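Local coordinates for protein probable Rab-related GTPase (Acanthamoeba polyphaga mimivirus, PDB 5XC3) that probably binds and hydrolyses GTP as a Rab-type small GTPase, and may take part in protein transport, at residues A[86-91]-A[119-124]. Sequence-based numbering, arbitrary orientation.
Sequences FDVTDR and NKIDID. With GDP (guanosine-5'-diphosphate), chain B.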
# COMPACT_ATOMS: atom_id res chain seq x y z
N PHE A 86 -1.49 4.00 -6.12
CA PHE A 86 -1.66 4.40 -7.52
C PHE A 86 -0.52 5.35 -7.89
O PHE A 86 0.29 5.74 -7.06
CB PHE A 86 -3.06 4.97 -7.83
CG PHE A 86 -3.29 6.36 -7.31
CD1 PHE A 86 -3.69 6.58 -5.99
CD2 PHE A 86 -3.10 7.46 -8.14
CE1 PHE A 86 -3.89 7.86 -5.50
CE2 PHE A 86 -3.30 8.75 -7.66
CZ PHE A 86 -3.70 8.95 -6.34
N ASP A 87 -0.46 5.69 -9.17
CA ASP A 87 0.60 6.52 -9.74
C ASP A 87 -0.05 7.84 -10.15
O ASP A 87 -0.98 7.83 -10.96
CB ASP A 87 1.19 5.75 -10.93
CG ASP A 87 2.14 6.56 -11.81
OD1 ASP A 87 2.28 7.79 -11.66
OD2 ASP A 87 2.74 5.91 -12.70
N VAL A 88 0.43 8.95 -9.58
CA VAL A 88 -0.18 10.26 -9.82
C VAL A 88 -0.18 10.65 -11.29
O VAL A 88 -1.02 11.46 -11.72
CB VAL A 88 0.41 11.38 -8.93
CG1 VAL A 88 0.17 11.08 -7.46
CG2 VAL A 88 1.90 11.57 -9.22
N THR A 89 0.73 10.10 -12.09
CA THR A 89 0.80 10.43 -13.51
C THR A 89 -0.02 9.48 -14.38
O THR A 89 -0.07 9.68 -15.60
CB THR A 89 2.26 10.44 -13.99
OG1 THR A 89 2.77 9.10 -13.99
CG2 THR A 89 3.11 11.31 -13.07
N ASP A 90 -0.65 8.47 -13.79
CA ASP A 90 -1.33 7.39 -14.51
C ASP A 90 -2.80 7.44 -14.09
O ASP A 90 -3.18 6.91 -13.05
CB ASP A 90 -0.67 6.05 -14.16
CG ASP A 90 -1.32 4.84 -14.82
OD1 ASP A 90 -2.48 4.90 -15.27
OD2 ASP A 90 -0.64 3.79 -14.87
N ARG A 91 -3.63 8.08 -14.92
CA ARG A 91 -5.02 8.31 -14.54
C ARG A 91 -5.77 7.00 -14.33
O ARG A 91 -6.56 6.88 -13.39
CB ARG A 91 -5.71 9.16 -15.61
CG ARG A 91 -7.14 9.46 -15.27
CD ARG A 91 -7.20 10.40 -14.09
NE ARG A 91 -8.52 10.37 -13.46
CZ ARG A 91 -8.97 11.31 -12.64
NH1 ARG A 91 -10.18 11.20 -12.11
NH2 ARG A 91 -8.20 12.36 -12.36
N ASN A 119 1.46 7.75 -5.37
CA ASN A 119 2.89 7.53 -5.54
C ASN A 119 3.43 8.24 -6.78
O ASN A 119 2.68 8.65 -7.68
CB ASN A 119 3.20 6.03 -5.63
CG ASN A 119 4.66 5.71 -5.38
OD1 ASN A 119 5.33 6.38 -4.59
ND2 ASN A 119 5.18 4.70 -6.06
N LYS A 120 4.76 8.38 -6.81
CA LYS A 120 5.57 8.96 -7.89
C LYS A 120 5.54 10.48 -7.90
O LYS A 120 5.66 11.10 -8.96
CB LYS A 120 5.23 8.37 -9.27
CG LYS A 120 5.26 6.84 -9.33
CD LYS A 120 5.45 6.31 -10.74
CE LYS A 120 5.26 4.79 -10.76
NZ LYS A 120 5.50 4.23 -12.13
N ILE A 121 5.44 11.10 -6.71
CA ILE A 121 5.42 12.56 -6.63
C ILE A 121 6.74 13.20 -7.02
O ILE A 121 6.81 14.43 -7.13
CB ILE A 121 4.94 13.05 -5.24
CG1 ILE A 121 5.96 12.68 -4.17
CG2 ILE A 121 3.56 12.48 -4.93
CD1 ILE A 121 5.56 13.10 -2.76
N ASP A 122 7.79 12.40 -7.22
CA ASP A 122 9.05 12.94 -7.75
C ASP A 122 8.91 13.43 -9.18
O ASP A 122 9.76 14.22 -9.63
CB ASP A 122 10.13 11.86 -7.73
CG ASP A 122 9.71 10.61 -8.47
OD1 ASP A 122 8.87 9.86 -7.93
OD2 ASP A 122 10.21 10.38 -9.58
N ILE A 123 7.90 12.98 -9.91
CA ILE A 123 7.74 13.37 -11.30
C ILE A 123 7.19 14.78 -11.37
O ILE A 123 6.39 15.19 -10.53
CB ILE A 123 6.82 12.37 -12.02
CG1 ILE A 123 7.42 10.96 -11.94
CG2 ILE A 123 6.56 12.79 -13.47
CD1 ILE A 123 6.61 9.91 -12.68
N ASP A 124 7.63 15.53 -12.38
CA ASP A 124 7.17 16.89 -12.61
C ASP A 124 5.65 16.97 -12.51
O ASP A 124 4.93 16.15 -13.10
CB ASP A 124 7.63 17.32 -14.02
CG ASP A 124 7.49 18.82 -14.27
OD1 ASP A 124 6.45 19.42 -13.94
OD2 ASP A 124 8.46 19.41 -14.80
PB GDP B . 4.54 -2.47 -9.07
O1B GDP B . 3.39 -1.66 -8.57
O2B GDP B . 5.16 -3.42 -8.06
O3B GDP B . 4.18 -3.15 -10.38
O3A GDP B . 5.65 -1.34 -9.43
PA GDP B . 7.24 -1.42 -9.32
O1A GDP B . 7.68 -1.21 -7.90
O2A GDP B . 7.75 -2.68 -9.95
O5' GDP B . 7.67 -0.11 -10.15
C5' GDP B . 7.45 -0.06 -11.56
C4' GDP B . 8.46 0.95 -12.11
O4' GDP B . 8.17 2.26 -11.60
C3' GDP B . 9.89 0.63 -11.69
O3' GDP B . 10.74 1.02 -12.78
C2' GDP B . 10.13 1.55 -10.51
O2' GDP B . 11.50 1.85 -10.25
C1' GDP B . 9.31 2.76 -10.93
N9 GDP B . 8.91 3.49 -9.72
C8 GDP B . 8.50 2.96 -8.53
N7 GDP B . 8.21 3.95 -7.66
C5 GDP B . 8.48 5.13 -8.27
C6 GDP B . 8.40 6.56 -7.91
O6 GDP B . 8.03 6.93 -6.77
N1 GDP B . 8.75 7.45 -8.85
C2 GDP B . 9.14 7.08 -10.09
N2 GDP B . 9.47 8.04 -10.99
N3 GDP B . 9.23 5.80 -10.49
C4 GDP B . 8.91 4.80 -9.63
O HOH W 1 4.73 6.18 -14.38
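The side chain of Lys120 lies between two flat groups. On one side its CG sits over a face of the guanine ring of GDP, 3.5 Å from GDP C6. On the other, Lys120 CD lies over a face of the Asp87 carboxylate, 3.5 Å from Asp87 CG. The opposite face of that carboxylate is turned to Thr89. At the guanine edge, Asp122 OD1 accepts from GDP N1 at 2.6 Å, and Asp122 OD2 accepts from GDP N2. Asn119, Lys120 and Asp122 form the NKxD motif of the small GTPases, which reads the guanine base.

Lys120 is extended beyond CG, which carries its ammonium past the base to the ribose. There Lys120 NZ makes a weak bond to GDP O4' and a salt bridge to Asp87 OD2, 3.3 Å away, whose hydrogen bond is also weak. A water bridges the pair, donating to Asp87 OD2 and accepting from Lys120 NZ. Gly15 O also accepts from NZ. These partners would favour a charged lysine. Asn119 gives its ND2 to Val16 O, which ties the motif to the phosphate-binding loop.

The two segments follow neighbouring parallel strands, 81-87 and 113-119. Asn119 N donates to Phe86 O, and Asn119 O accepts from Val88 N in a nearly straight bond (175°). Both segments then make type I turns, Asp87 to Asp90 and Lys120 to Ile123. Beyond the strand ends, Thr89 CG2 packs on Ile123 CG2 at 3.8 Å, the two side chains crossing at about a right angle.

Asp87 also shapes its own turn. With CG anti to the backbone N (chi1 169°), the carboxylate stands between Lys120 and Thr89, and OD1 closes an Asx turn. OD1 takes two bonds from one face: Thr89 N from above the plane, and Thr89 OG1 on the syn side, 2.7 Å from Asp87 OD1.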